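Local coordinates for protein dual specificity phosphatase 28 (Homo sapiens, PDB 5Y15) that removes phosphate from a synthetic aryl phosphate in vitro as an atypical dual-specificity phosphatase, but has almost no activity on phosphotyrosine and less still on phosphothreonine, at residues S34-L40 against S51-A55; V66-V70 against A109-A113; C69-Q75 against E86-F92; R128-A133 against A161-F167; T136-R141 against L171-E175. The protein carries 2 engineered substitutions. One frame throughout, in Å; residues are numbered along the deposited sequence.

Contact 1. Residues S34-L40 against S51-A55; sequences SPVPPPL and SARAA
Ser-34 comes up beside the guanidinium of Arg-53, its OG 3.1 Å from NH2, yet the angle is too poor for a hydrogen bond. Pro-35 carries more of the contact. Its ring lies crosswise to the Arg-53 side chain, with CD 3.6 Å from NE of the arginine. Farther round the same ring, Pro-35 CG meets the methyl of Ala-52 at 3.9 Å, while Pro-35 CB presses on Ser-51 CB at 3.6 Å. Arg-53 reaches across this ring because its chain bends at chi2 (-73°), which brings the guanidinium back toward the N-terminal end of 34-40.

Val-36 turns its side chain away from 51-55, and its carbonyl oxygen takes a hydrogen bond from Arg-158. The chain then runs through Pro-37 and Pro-38, joined by a cis peptide, and returns at Pro-39. Here lies the one hydrogen bond across the contact, from Ser-51 N to Pro-39 O at 3.3 Å; it is nearly straight at the hydrogen (163°). The methyl of Ala-54 sits 3.8 Å from that same oxygen of Pro-39. At Leu-40, CB lies 4.4 Å from Ala-54 CB, a looser apolar touch.

The contact lies at the end of the antiparallel pair 40-44 and 47-50, where Leu-40 already begins the first strand and Ser-51 follows the second. Helix 58-63 borders it through Gln-60 and Leu-61, and Ala-54 packs on Leu-121 of strand 119-123.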
# COMPACT_ATOMS: atom_id res chain seq x y z
N SER A 34 19.65 3.90 -19.47
CA SER A 34 19.91 4.19 -18.06
C SER A 34 19.06 5.38 -17.62
O SER A 34 19.08 6.42 -18.28
CB SER A 34 21.38 4.48 -17.83
OG SER A 34 21.58 5.23 -16.64
N PRO A 35 18.32 5.26 -16.51
CA PRO A 35 17.39 6.33 -16.12
C PRO A 35 18.08 7.67 -15.92
O PRO A 35 19.28 7.76 -15.63
CB PRO A 35 16.78 5.80 -14.81
CG PRO A 35 16.87 4.29 -14.96
CD PRO A 35 18.20 4.07 -15.64
N VAL A 36 17.30 8.73 -16.09
CA VAL A 36 17.82 10.09 -15.92
C VAL A 36 18.11 10.34 -14.44
O VAL A 36 17.23 10.11 -13.59
CB VAL A 36 16.82 11.12 -16.48
CG1 VAL A 36 17.16 12.53 -16.00
CG2 VAL A 36 16.80 11.07 -18.01
N PRO A 37 19.33 10.79 -14.08
CA PRO A 37 19.67 11.13 -12.69
C PRO A 37 18.90 12.37 -12.25
O PRO A 37 18.33 13.04 -13.11
CB PRO A 37 21.18 11.40 -12.74
CG PRO A 37 21.64 10.77 -14.03
CD PRO A 37 20.49 10.94 -14.97
N PRO A 38 18.87 12.68 -10.94
CA PRO A 38 19.41 11.96 -9.79
C PRO A 38 18.58 10.73 -9.45
O PRO A 38 17.48 10.59 -10.00
CB PRO A 38 19.33 12.99 -8.65
CG PRO A 38 19.20 14.31 -9.34
CD PRO A 38 18.38 14.01 -10.55
N PRO A 39 19.09 9.85 -8.57
CA PRO A 39 18.29 8.70 -8.13
C PRO A 39 16.92 9.13 -7.62
O PRO A 39 15.90 8.65 -8.15
CB PRO A 39 19.14 8.08 -7.01
CG PRO A 39 20.12 9.15 -6.62
CD PRO A 39 20.40 9.89 -7.89
N LEU A 40 16.85 10.02 -6.62
CA LEU A 40 15.57 10.43 -6.07
C LEU A 40 15.55 11.93 -5.81
O LEU A 40 16.58 12.57 -5.62
CB LEU A 40 15.23 9.65 -4.79
CG LEU A 40 16.11 9.73 -3.55
CD1 LEU A 40 15.92 11.04 -2.83
CD2 LEU A 40 15.74 8.60 -2.62
N SER A 51 13.56 7.08 -9.84
CA SER A 51 13.65 6.18 -10.98
C SER A 51 14.08 4.82 -10.48
O SER A 51 14.18 4.60 -9.27
CB SER A 51 14.65 6.68 -12.03
OG SER A 51 15.93 6.80 -11.43
N ALA A 52 14.30 3.90 -11.43
CA ALA A 52 14.74 2.54 -11.12
C ALA A 52 15.84 2.56 -10.06
O ALA A 52 15.90 1.68 -9.20
CB ALA A 52 15.23 1.80 -12.38
N ARG A 53 16.72 3.55 -10.13
CA ARG A 53 17.83 3.59 -9.20
C ARG A 53 17.40 3.91 -7.77
O ARG A 53 18.14 3.59 -6.83
CB ARG A 53 18.85 4.61 -9.70
CG ARG A 53 19.09 4.44 -11.22
CD ARG A 53 19.93 3.19 -11.49
NE ARG A 53 20.20 2.91 -12.90
CZ ARG A 53 21.39 2.99 -13.49
NH1 ARG A 53 22.46 3.35 -12.80
NH2 ARG A 53 21.53 2.70 -14.78
N ALA A 54 16.19 4.46 -7.59
CA ALA A 54 15.75 4.92 -6.27
C ALA A 54 15.65 3.79 -5.26
O ALA A 54 16.14 3.91 -4.13
CB ALA A 54 14.40 5.64 -6.39
N ALA A 55 15.02 2.67 -5.64
CA ALA A 55 14.82 1.60 -4.67
C ALA A 55 16.14 0.97 -4.25
O ALA A 55 16.20 0.34 -3.18
CB ALA A 55 13.88 0.54 -5.23

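Contact 2. Residues V66-V70 against A109-A113; sequences VTLCV and AMEAA
Thr-67 OG1 rests 3.8 Å from the methyl of Ala-113 and shares a water with that residue's backbone. The water lies 3.0 Å from Thr-67 OG1 and makes a weak bond, as donor, to Ala-113 O at 3.3 Å. No direct hydrogen bond joins the two segments, and the rest is apolar. Leu-68 is the central side chain: its CB meets Ala-113 CB at 3.9 Å, and with CG anti to the backbone N (chi1 172°) its CD2 reaches along the helix to lie 3.8 Å from Met-110 CA. Val-70 continues the row, its CG2 branch set against Met-110 CG at 3.7 Å, the two side chains perpendicular. The small side chains of Ala-109 and Ala-113 face the strand, consistent with the short axes passing 8.6 Å apart; the two run almost antiparallel (169°).

In this beta-alpha-beta crossover, helix 100-115 follows edge strand 85-88 in the chain, passes over 66-71 and leads into 119-123. Met-110 extends the packing to Cys-120 and Val-122 of that last strand and to Val-134 and Tyr-138 of helix 130-142. Leu-68 and Ala-109 also touch Leu-87 and Ala-109 of the second subunit.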
# COMPACT_ATOMS: atom_id res chain seq x y z
N VAL A 66 12.24 7.33 4.80
CA VAL A 66 11.19 6.75 3.97
C VAL A 66 10.69 5.50 4.65
O VAL A 66 11.46 4.59 4.97
CB VAL A 66 11.71 6.48 2.55
CG1 VAL A 66 10.74 5.60 1.79
CG2 VAL A 66 11.89 7.81 1.82
N THR A 67 9.39 5.44 4.89
CA THR A 67 8.78 4.30 5.53
C THR A 67 7.82 3.58 4.59
O THR A 67 7.24 2.56 4.99
CB THR A 67 8.02 4.73 6.79
OG1 THR A 67 7.04 5.68 6.43
CG2 THR A 67 8.98 5.39 7.78
N LEU A 68 7.63 4.09 3.37
CA LEU A 68 6.77 3.41 2.41
C LEU A 68 7.32 3.67 1.02
O LEU A 68 7.56 4.83 0.67
CB LEU A 68 5.32 3.91 2.49
CG LEU A 68 4.36 3.42 1.41
CD1 LEU A 68 4.00 1.97 1.66
CD2 LEU A 68 3.10 4.28 1.31
N CYS A 69 7.54 2.60 0.25
CA CYS A 69 7.92 2.70 -1.16
C CYS A 69 6.71 2.35 -2.01
O CYS A 69 6.10 1.29 -1.82
CB CYS A 69 9.08 1.74 -1.49
SG CYS A 69 10.59 2.13 -0.60
N VAL A 70 6.40 3.21 -2.96
CA VAL A 70 5.30 2.97 -3.89
C VAL A 70 5.93 2.65 -5.22
O VAL A 70 6.46 3.54 -5.89
CB VAL A 70 4.34 4.16 -4.00
CG1 VAL A 70 3.17 3.82 -4.95
CG2 VAL A 70 3.83 4.60 -2.61
N ALA A 109 -2.69 5.12 1.41
CA ALA A 109 -1.55 4.49 2.06
C ALA A 109 -0.41 5.49 2.23
O ALA A 109 0.27 5.50 3.27
CB ALA A 109 -1.07 3.27 1.24
N MET A 110 -0.18 6.31 1.20
CA MET A 110 0.88 7.31 1.30
C MET A 110 0.60 8.29 2.44
O MET A 110 1.49 8.59 3.26
CB MET A 110 1.04 8.03 -0.04
CG MET A 110 1.60 7.13 -1.19
SD MET A 110 1.37 7.95 -2.78
CE MET A 110 2.52 9.30 -2.55
N GLU A 111 -0.65 8.78 2.52
CA GLU A 111 -1.01 9.74 3.56
C GLU A 111 -0.85 9.13 4.94
O GLU A 111 -0.34 9.78 5.85
CB GLU A 111 -2.44 10.24 3.37
CG GLU A 111 -2.93 11.16 4.47
CD GLU A 111 -2.26 12.54 4.45
OE1 GLU A 111 -1.38 12.80 3.59
OE2 GLU A 111 -2.62 13.39 5.31
N ALA A 112 -1.26 7.87 5.11
CA ALA A 112 -1.08 7.22 6.40
C ALA A 112 0.39 7.16 6.78
O ALA A 112 0.75 7.34 7.94
CB ALA A 112 -1.68 5.82 6.40
N ALA A 113 1.27 6.89 5.81
CA ALA A 113 2.69 6.85 6.16
C ALA A 113 3.18 8.25 6.56
O ALA A 113 3.96 8.40 7.51
CB ALA A 113 3.53 6.26 5.02
O HOH W 1 5.51 5.91 9.04

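Contact 3. Residues C69-Q75 against E86-F92; sequences CVNVSRQ and ELRVPVF
Asn-71 and Glu-86 lie side by side and point the same way, their amide and carboxylate planes only 6° apart. The amide ND2 gives Glu-86 OE2 a hydrogen bond of 3.1 Å within the amide plane, meeting the oxygen nearly along its C-O axis. Arg-88, from the same strand as Glu-86, also runs alongside Asn-71, with its guanidinium turned 55° to the amide, so that ND2 stands over a guanidinium face. Its chain bends at chi3 (-49°), bringing NH1 within 3.1 Å of Ser-73 O as a donor; that oxygen is reached from above its carbonyl plane. Arg-88 NH2 and Asn-71 ND2 both donate to Gln-76 O, whereas Glu-86 has its strongest partner in Arg-88 of the second subunit. Asn-71 OD1 accepts from Ser-73 OG at 2.8 Å, which helps fix the amide's rotation.

Beneath these side chains run parallel strands 66-71 and 85-88, joined by alternating backbone bonds such as Asn-71 N to Leu-87 O, 2.8 Å. Strand 85-88 is the edge of the sheet within the chain, and residues 86-88 pair antiparallel with the second subunit. Val-72 centres an inverse gamma turn, and its CG1 packs alongside Val-91 CG2 at 3.9 Å.

Farther on, Arg-74 crosses Phe-92 at about a right angle. Its CD sits over the ring face, 3.6 Å from the centroid of Phe-92, a CH-pi contact. Pro-90 O lies 3.4 Å above the plane of the Arg-74 guanidinium, while Arg-74 NE forms a salt bridge with Glu-97 OE1, which also accepts from Phe-92 N.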
# COMPACT_ATOMS: atom_id res chain seq x y z
N CYS A 69 7.54 2.60 0.25
CA CYS A 69 7.92 2.70 -1.16
C CYS A 69 6.71 2.35 -2.01
O CYS A 69 6.10 1.29 -1.82
CB CYS A 69 9.08 1.74 -1.49
SG CYS A 69 10.59 2.13 -0.60
N VAL A 70 6.40 3.21 -2.96
CA VAL A 70 5.30 2.97 -3.89
C VAL A 70 5.93 2.65 -5.22
O VAL A 70 6.46 3.54 -5.89
CB VAL A 70 4.34 4.16 -4.00
CG1 VAL A 70 3.17 3.82 -4.95
CG2 VAL A 70 3.83 4.60 -2.61
N ASN A 71 5.85 1.38 -5.61
CA ASN A 71 6.46 0.85 -6.83
C ASN A 71 5.36 0.86 -7.87
O ASN A 71 4.48 0.00 -7.85
CB ASN A 71 7.00 -0.55 -6.55
CG ASN A 71 7.72 -1.21 -7.75
OD1 ASN A 71 7.65 -0.77 -8.90
ND2 ASN A 71 8.38 -2.32 -7.46
N VAL A 72 5.36 1.86 -8.75
CA VAL A 72 4.30 1.98 -9.77
C VAL A 72 4.81 1.28 -11.02
O VAL A 72 5.29 1.88 -11.99
CB VAL A 72 3.93 3.45 -10.03
CG1 VAL A 72 2.55 3.53 -10.70
CG2 VAL A 72 3.98 4.27 -8.72
N SER A 73 4.64 -0.05 -11.05
CA SER A 73 5.04 -0.83 -12.21
C SER A 73 4.60 -2.27 -12.02
O SER A 73 4.32 -2.71 -10.90
CB SER A 73 6.55 -0.83 -12.42
OG SER A 73 7.13 -1.69 -11.47
N ARG A 74 4.65 -3.02 -13.11
CA ARG A 74 4.33 -4.43 -13.02
C ARG A 74 5.57 -5.27 -12.83
O ARG A 74 5.49 -6.32 -12.19
CB ARG A 74 3.60 -4.89 -14.28
CG ARG A 74 2.27 -4.22 -14.48
CD ARG A 74 1.59 -4.81 -15.69
NE ARG A 74 0.30 -4.18 -15.98
CZ ARG A 74 -0.86 -4.73 -15.67
NH1 ARG A 74 -0.89 -5.89 -15.03
NH2 ARG A 74 -2.00 -4.11 -15.98
N GLN A 75 6.74 -4.78 -13.26
CA GLN A 75 7.92 -5.63 -13.33
C GLN A 75 9.14 -5.02 -12.69
O GLN A 75 10.18 -5.67 -12.71
CB GLN A 75 8.30 -5.90 -14.80
CG GLN A 75 7.23 -6.46 -15.72
CD GLN A 75 6.63 -7.74 -15.21
OE1 GLN A 75 7.23 -8.43 -14.39
NE2 GLN A 75 5.44 -8.07 -15.71
N GLU A 86 6.16 -1.93 1.21
CA GLU A 86 6.17 -1.63 -0.22
C GLU A 86 4.80 -1.91 -0.80
O GLU A 86 4.24 -2.99 -0.60
CB GLU A 86 7.21 -2.49 -1.00
CG GLU A 86 6.95 -2.47 -2.53
CD GLU A 86 7.73 -3.55 -3.34
OE1 GLU A 86 8.27 -4.50 -2.74
OE2 GLU A 86 7.76 -3.46 -4.60
N LEU A 87 4.28 -0.93 -1.53
CA LEU A 87 3.01 -1.05 -2.23
C LEU A 87 3.31 -1.06 -3.72
O LEU A 87 3.85 -0.08 -4.25
CB LEU A 87 2.07 0.11 -1.86
CG LEU A 87 0.82 0.26 -2.73
CD1 LEU A 87 -0.11 -0.91 -2.52
CD2 LEU A 87 0.09 1.56 -2.38
N ARG A 88 2.94 -2.14 -4.41
CA ARG A 88 3.11 -2.21 -5.85
C ARG A 88 1.79 -1.83 -6.49
O ARG A 88 0.74 -2.39 -6.13
CB ARG A 88 3.53 -3.61 -6.33
CG ARG A 88 3.46 -3.76 -7.87
CD ARG A 88 3.98 -5.13 -8.43
NE ARG A 88 5.27 -5.53 -7.88
CZ ARG A 88 6.43 -5.21 -8.44
NH1 ARG A 88 6.45 -4.47 -9.56
NH2 ARG A 88 7.57 -5.61 -7.89
N VAL A 89 1.84 -0.88 -7.42
CA VAL A 89 0.70 -0.46 -8.21
C VAL A 89 0.94 -0.97 -9.62
O VAL A 89 1.72 -0.38 -10.37
CB VAL A 89 0.54 1.07 -8.14
CG1 VAL A 89 -0.62 1.58 -9.00
CG2 VAL A 89 0.33 1.46 -6.72
N PRO A 90 0.31 -2.08 -10.00
CA PRO A 90 0.72 -2.80 -11.21
C PRO A 90 0.20 -2.22 -12.51
O PRO A 90 -0.91 -2.57 -12.94
CB PRO A 90 0.16 -4.21 -10.99
CG PRO A 90 -0.90 -4.09 -9.97
CD PRO A 90 -0.85 -2.69 -9.35
N VAL A 91 0.95 -1.32 -13.12
CA VAL A 91 0.59 -0.78 -14.42
C VAL A 91 1.86 -0.65 -15.24
O VAL A 91 2.95 -0.41 -14.71
CB VAL A 91 -0.13 0.60 -14.35
CG1 VAL A 91 -1.50 0.49 -13.74
CG2 VAL A 91 0.72 1.64 -13.58
N PHE A 92 1.71 -0.86 -16.55
CA PHE A 92 2.79 -0.49 -17.45
C PHE A 92 2.67 1.01 -17.72
O PHE A 92 1.61 1.62 -17.54
CB PHE A 92 2.72 -1.24 -18.79
CG PHE A 92 3.08 -2.71 -18.73
CD1 PHE A 92 4.33 -3.12 -18.30
CD2 PHE A 92 2.18 -3.66 -19.15
CE1 PHE A 92 4.66 -4.47 -18.26
CE2 PHE A 92 2.50 -5.03 -19.13
CZ PHE A 92 3.74 -5.43 -18.68

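Contact 4. Residues R128-A133 against A161-F167; sequences RSRSAA and AEPNPGF. With PO4 (phosphate ion), chain C.
Glu-162 N donates to Arg-128 O in a short, straight bond of 2.6 Å, tying the phosphate-binding loop to segment 161-167. Ser-129 OG makes the second cross-link, accepting from Asn-164 N at 2.9 Å. The same hydroxyl is hydrogen-bonded to Asp-93 OD1, which also takes Asn-164 ND2, so one carboxylate oxygen holds both side chains. Asn-164 OD1 turns to its own helix as N-cap, accepting from Phe-167 N at 3.0 Å and weakly from Gly-166 N.

On the first segment, donors converge on a bound phosphate ion, probably from the crystallisation liquor. Its O1 is met by the backbone N of Arg-128 (2.8 Å) and of Ser-129, and its O3 by Arg-130 N at 2.9 Å. Arg-130 bends at chi3 (-58°) to add NE to O3 and NH2 to O4, its guanidinium edge-on, and NH1 is taken by Val-91 O. Asn-126 N, from the same loop, also donates to the ion. This is the P-loop of protein tyrosine phosphatases, beginning at Ser-124, an engineered residue at the assigned phosphocysteine position. The N-terminus of helix 130-142 faces the anion and probably helps stabilise it.

Phe-167 presses CE2 on Arg-130 CG at 3.4 Å. Ala-133 CB packs on both Pro-163 and Phe-167. Helix 147-157 adds Val-154 and Phe-151 against Ala-132, Ala-161 and Pro-163, while Leu-49 of strand 47-50 touches Ser-131 and Ala-132.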
# COMPACT_ATOMS: atom_id res chain seq x y z
N ARG A 128 9.49 9.27 -14.58
CA ARG A 128 8.97 10.30 -15.47
C ARG A 128 7.46 10.25 -15.67
O ARG A 128 6.84 11.32 -15.73
CB ARG A 128 9.70 10.20 -16.82
CG ARG A 128 8.98 10.79 -18.00
CD ARG A 128 9.82 10.59 -19.26
NE ARG A 128 9.53 9.35 -19.98
CZ ARG A 128 10.43 8.40 -20.23
NH1 ARG A 128 11.69 8.55 -19.82
NH2 ARG A 128 10.08 7.30 -20.90
N SER A 129 6.84 9.08 -15.71
CA SER A 129 5.41 8.99 -16.00
C SER A 129 4.60 8.44 -14.83
O SER A 129 3.87 9.17 -14.17
CB SER A 129 5.21 8.13 -17.25
OG SER A 129 3.87 8.15 -17.69
N ARG A 130 4.69 7.13 -14.60
CA ARG A 130 3.87 6.49 -13.57
C ARG A 130 4.05 7.14 -12.20
O ARG A 130 3.07 7.45 -11.51
CB ARG A 130 4.18 5.00 -13.52
CG ARG A 130 3.51 4.24 -14.67
CD ARG A 130 4.02 2.80 -14.82
NE ARG A 130 5.46 2.77 -15.03
CZ ARG A 130 6.17 1.67 -15.29
NH1 ARG A 130 5.58 0.47 -15.36
NH2 ARG A 130 7.48 1.78 -15.46
N SER A 131 5.31 7.29 -11.76
CA SER A 131 5.58 7.84 -10.45
C SER A 131 5.23 9.32 -10.38
O SER A 131 4.80 9.81 -9.34
CB SER A 131 7.04 7.60 -10.10
OG SER A 131 7.85 8.22 -11.09
N ALA A 132 5.36 10.03 -11.50
CA ALA A 132 5.00 11.44 -11.51
C ALA A 132 3.50 11.60 -11.40
O ALA A 132 3.01 12.52 -10.72
CB ALA A 132 5.52 12.12 -12.78
N ALA A 133 2.75 10.71 -12.06
CA ALA A 133 1.30 10.74 -11.98
C ALA A 133 0.83 10.46 -10.56
O ALA A 133 -0.05 11.15 -10.05
CB ALA A 133 0.68 9.74 -12.95
N ALA A 161 9.73 14.98 -15.64
CA ALA A 161 8.39 14.47 -15.32
C ALA A 161 7.42 14.71 -16.46
O ALA A 161 7.31 15.82 -16.98
CB ALA A 161 7.86 15.10 -14.04
N GLU A 162 6.71 13.64 -16.83
CA GLU A 162 5.74 13.64 -17.91
C GLU A 162 4.83 12.42 -17.84
O GLU A 162 5.15 11.38 -18.43
CB GLU A 162 6.42 13.65 -19.28
CG GLU A 162 5.43 14.00 -20.35
CD GLU A 162 6.07 14.31 -21.67
OE1 GLU A 162 7.06 13.64 -22.02
OE2 GLU A 162 5.55 15.21 -22.36
N PRO A 163 3.69 12.50 -17.15
CA PRO A 163 2.71 11.41 -17.24
C PRO A 163 2.31 11.26 -18.69
O PRO A 163 2.12 12.26 -19.39
CB PRO A 163 1.54 11.94 -16.40
CG PRO A 163 2.20 12.84 -15.39
CD PRO A 163 3.26 13.54 -16.21
N ASN A 164 2.16 10.01 -19.14
CA ASN A 164 1.77 9.78 -20.52
C ASN A 164 0.36 10.32 -20.74
O ASN A 164 -0.36 10.59 -19.78
CB ASN A 164 1.92 8.29 -20.90
CG ASN A 164 0.83 7.38 -20.34
OD1 ASN A 164 -0.36 7.61 -20.53
ND2 ASN A 164 1.26 6.29 -19.70
N PRO A 165 -0.04 10.55 -22.00
CA PRO A 165 -1.32 11.25 -22.22
C PRO A 165 -2.51 10.56 -21.59
O PRO A 165 -3.45 11.24 -21.15
CB PRO A 165 -1.44 11.26 -23.75
CG PRO A 165 -0.07 11.17 -24.21
CD PRO A 165 0.62 10.26 -23.28
N GLY A 166 -2.49 9.23 -21.51
CA GLY A 166 -3.59 8.54 -20.86
C GLY A 166 -3.61 8.82 -19.37
O GLY A 166 -4.67 9.09 -18.80
N PHE A 167 -2.44 8.78 -18.73
CA PHE A 167 -2.37 9.13 -17.32
C PHE A 167 -2.79 10.58 -17.09
O PHE A 167 -3.46 10.89 -16.10
CB PHE A 167 -0.97 8.91 -16.78
CG PHE A 167 -0.53 7.48 -16.76
CD1 PHE A 167 -1.44 6.45 -16.90
CD2 PHE A 167 0.81 7.17 -16.56
CE1 PHE A 167 -1.02 5.15 -16.85
CE2 PHE A 167 1.24 5.86 -16.53
CZ PHE A 167 0.33 4.85 -16.67
P PO4 C . 8.02 5.65 -16.11
O1 PO4 C . 8.42 6.73 -15.10
O2 PO4 C . 8.18 6.16 -17.53
O3 PO4 C . 6.56 5.37 -15.92
O4 PO4 C . 8.95 4.49 -15.81

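Contact 5. Residues T136-R141 against L171-E175; sequences TAYLMR and LQKYE
Leu-171 CD2 of helix 165-179 is shared by two residues of helix 130-142: Ala-137 CB at 3.9 Å and Met-140 CE at 3.8 Å. The methionine crosses Leu-171 at about a right angle. Its chain bends at chi3 (-78°), which places CE beside Leu-171 and near the plane of the Tyr-174 ring, at the ring edge, while SD lies 4.1 Å from Glu-175 CB. Ala-137 CB also meets Tyr-174 CE2 at 3.8 Å. Thr-136 CG2 adds a looser touch on Leu-171 CD1.

The polar ends do not bond to each other across the contact; each finds its partner on another helix. With CG anti to the backbone N (chi1 -168°), Tyr-174 extends across to Arg-141, whose aliphatic part it crosses: the hydroxyl OH of Tyr-174 is 3.5 Å from Arg-141 CB. The partner of both these residues is Glu-104 of helix 100-115, which takes Tyr-174 OH at OE1 and forms a salt bridge through OE2 with Arg-141 NE. Glu-175 OE2 accepts from Leu-147 N, at the start of helix 147-157.

The backbones run nearly parallel (9°) with the short axes 10.8 Å apart, a spacing bridged mainly by Leu-171, Met-140 and Tyr-174. The helices are thus held together by buried apolar surface, and the polar groups at its margin are tied to third-party helices: one carboxylate engages a side chain from each of the two and so joins three helices of the domain.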
# COMPACT_ATOMS: atom_id res chain seq x y z
N THR A 136 1.56 13.45 -8.35
CA THR A 136 0.60 14.51 -8.63
C THR A 136 -0.74 14.24 -7.96
O THR A 136 -1.31 15.12 -7.27
CB THR A 136 0.44 14.62 -10.14
OG1 THR A 136 1.73 14.84 -10.71
CG2 THR A 136 -0.48 15.74 -10.51
N ALA A 137 -1.28 13.04 -8.16
CA ALA A 137 -2.56 12.69 -7.55
C ALA A 137 -2.49 12.78 -6.03
O ALA A 137 -3.48 13.16 -5.37
CB ALA A 137 -2.99 11.29 -8.02
N TYR A 138 -1.36 12.41 -5.44
CA TYR A 138 -1.25 12.50 -4.00
C TYR A 138 -1.35 13.95 -3.54
O TYR A 138 -2.04 14.27 -2.57
CB TYR A 138 0.05 11.85 -3.49
CG TYR A 138 0.26 12.12 -2.02
CD1 TYR A 138 -0.40 11.35 -1.06
CD2 TYR A 138 1.04 13.18 -1.58
CE1 TYR A 138 -0.24 11.60 0.29
CE2 TYR A 138 1.19 13.45 -0.22
CZ TYR A 138 0.55 12.67 0.70
OH TYR A 138 0.71 12.94 2.04
N LEU A 139 -0.66 14.85 -4.25
CA LEU A 139 -0.71 16.25 -3.86
C LEU A 139 -2.12 16.82 -4.02
O LEU A 139 -2.56 17.64 -3.21
CB LEU A 139 0.29 17.06 -4.68
CG LEU A 139 1.74 16.66 -4.39
CD1 LEU A 139 2.65 17.45 -5.31
CD2 LEU A 139 2.06 16.97 -2.92
N MET A 140 -2.85 16.38 -5.05
CA MET A 140 -4.21 16.86 -5.21
C MET A 140 -5.13 16.34 -4.11
O MET A 140 -5.96 17.09 -3.59
CB MET A 140 -4.77 16.42 -6.56
CG MET A 140 -4.48 17.32 -7.72
SD MET A 140 -5.19 16.57 -9.20
CE MET A 140 -4.00 15.38 -9.47
N ARG A 141 -5.00 15.06 -3.78
CA ARG A 141 -5.96 14.38 -2.91
C ARG A 141 -5.75 14.70 -1.43
O ARG A 141 -6.73 14.81 -0.68
CB ARG A 141 -5.90 12.88 -3.17
CG ARG A 141 -6.67 12.02 -2.19
CD ARG A 141 -8.17 12.31 -2.22
NE ARG A 141 -8.91 11.43 -1.31
CZ ARG A 141 -9.19 11.74 -0.05
NH1 ARG A 141 -8.80 12.90 0.46
NH2 ARG A 141 -9.85 10.88 0.71
N LEU A 171 -5.73 11.98 -14.70
CA LEU A 171 -5.53 13.01 -13.68
C LEU A 171 -6.56 14.12 -13.81
O LEU A 171 -7.06 14.64 -12.80
CB LEU A 171 -4.12 13.59 -13.80
CG LEU A 171 -3.05 12.64 -13.27
CD1 LEU A 171 -1.66 13.08 -13.71
CD2 LEU A 171 -3.11 12.51 -11.76
N GLN A 172 -6.91 14.50 -15.04
CA GLN A 172 -7.93 15.52 -15.24
C GLN A 172 -9.27 15.04 -14.70
O GLN A 172 -9.98 15.78 -14.00
CB GLN A 172 -8.05 15.83 -16.73
CG GLN A 172 -6.94 16.72 -17.29
CD GLN A 172 -7.12 17.00 -18.77
OE1 GLN A 172 -7.76 16.23 -19.49
NE2 GLN A 172 -6.51 18.08 -19.25
N LYS A 173 -9.61 13.77 -14.96
CA LYS A 173 -10.85 13.22 -14.44
C LYS A 173 -10.81 13.10 -12.92
O LYS A 173 -11.82 13.33 -12.25
CB LYS A 173 -11.11 11.85 -15.08
CG LYS A 173 -12.40 11.16 -14.65
CD LYS A 173 -13.63 12.07 -14.89
CE LYS A 173 -14.72 11.39 -15.72
NZ LYS A 173 -14.90 9.95 -15.35
N TYR A 174 -9.65 12.75 -12.37
CA TYR A 174 -9.51 12.66 -10.92
C TYR A 174 -9.72 14.02 -10.28
O TYR A 174 -10.34 14.13 -9.21
CB TYR A 174 -8.13 12.13 -10.58
CG TYR A 174 -7.90 11.70 -9.15
CD1 TYR A 174 -8.68 10.71 -8.56
CD2 TYR A 174 -6.86 12.23 -8.40
CE1 TYR A 174 -8.44 10.27 -7.26
CE2 TYR A 174 -6.61 11.80 -7.11
CZ TYR A 174 -7.41 10.84 -6.54
OH TYR A 174 -7.15 10.41 -5.26
N GLU A 175 -9.22 15.08 -10.92
CA GLU A 175 -9.44 16.41 -10.39
C GLU A 175 -10.92 16.75 -10.38
O GLU A 175 -11.47 17.15 -9.35
CB GLU A 175 -8.66 17.44 -11.19
CG GLU A 175 -8.58 18.81 -10.50
CD GLU A 175 -8.09 19.89 -11.42
OE1 GLU A 175 -8.32 19.79 -12.65
OE2 GLU A 175 -7.42 20.83 -10.94

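Overall arrangement
Along the chain contact 1 closes first; contacts 2 and 3 then start together on strand 66-71, and contacts 4 and 5 follow, alternating along helices 130-142 and 165-179. Contacts 2 and 3, with centres 13 Å apart, use the central sheet and both touch the second subunit. Contacts 4 and 5, 12 Å apart between centres, hold the two helices side by side. Tyr-138 probably bonds to Glu-111 between contacts 2 and 5. Arg-130 of contact 4 probably bonds to Val-91 O and packs on Val-72 and Ser-73 of contact 3, linking the phosphate site to the sheet. Contact 1 touches none of the others and lies across the chain's centre from contact 5, about 24 Å between centres.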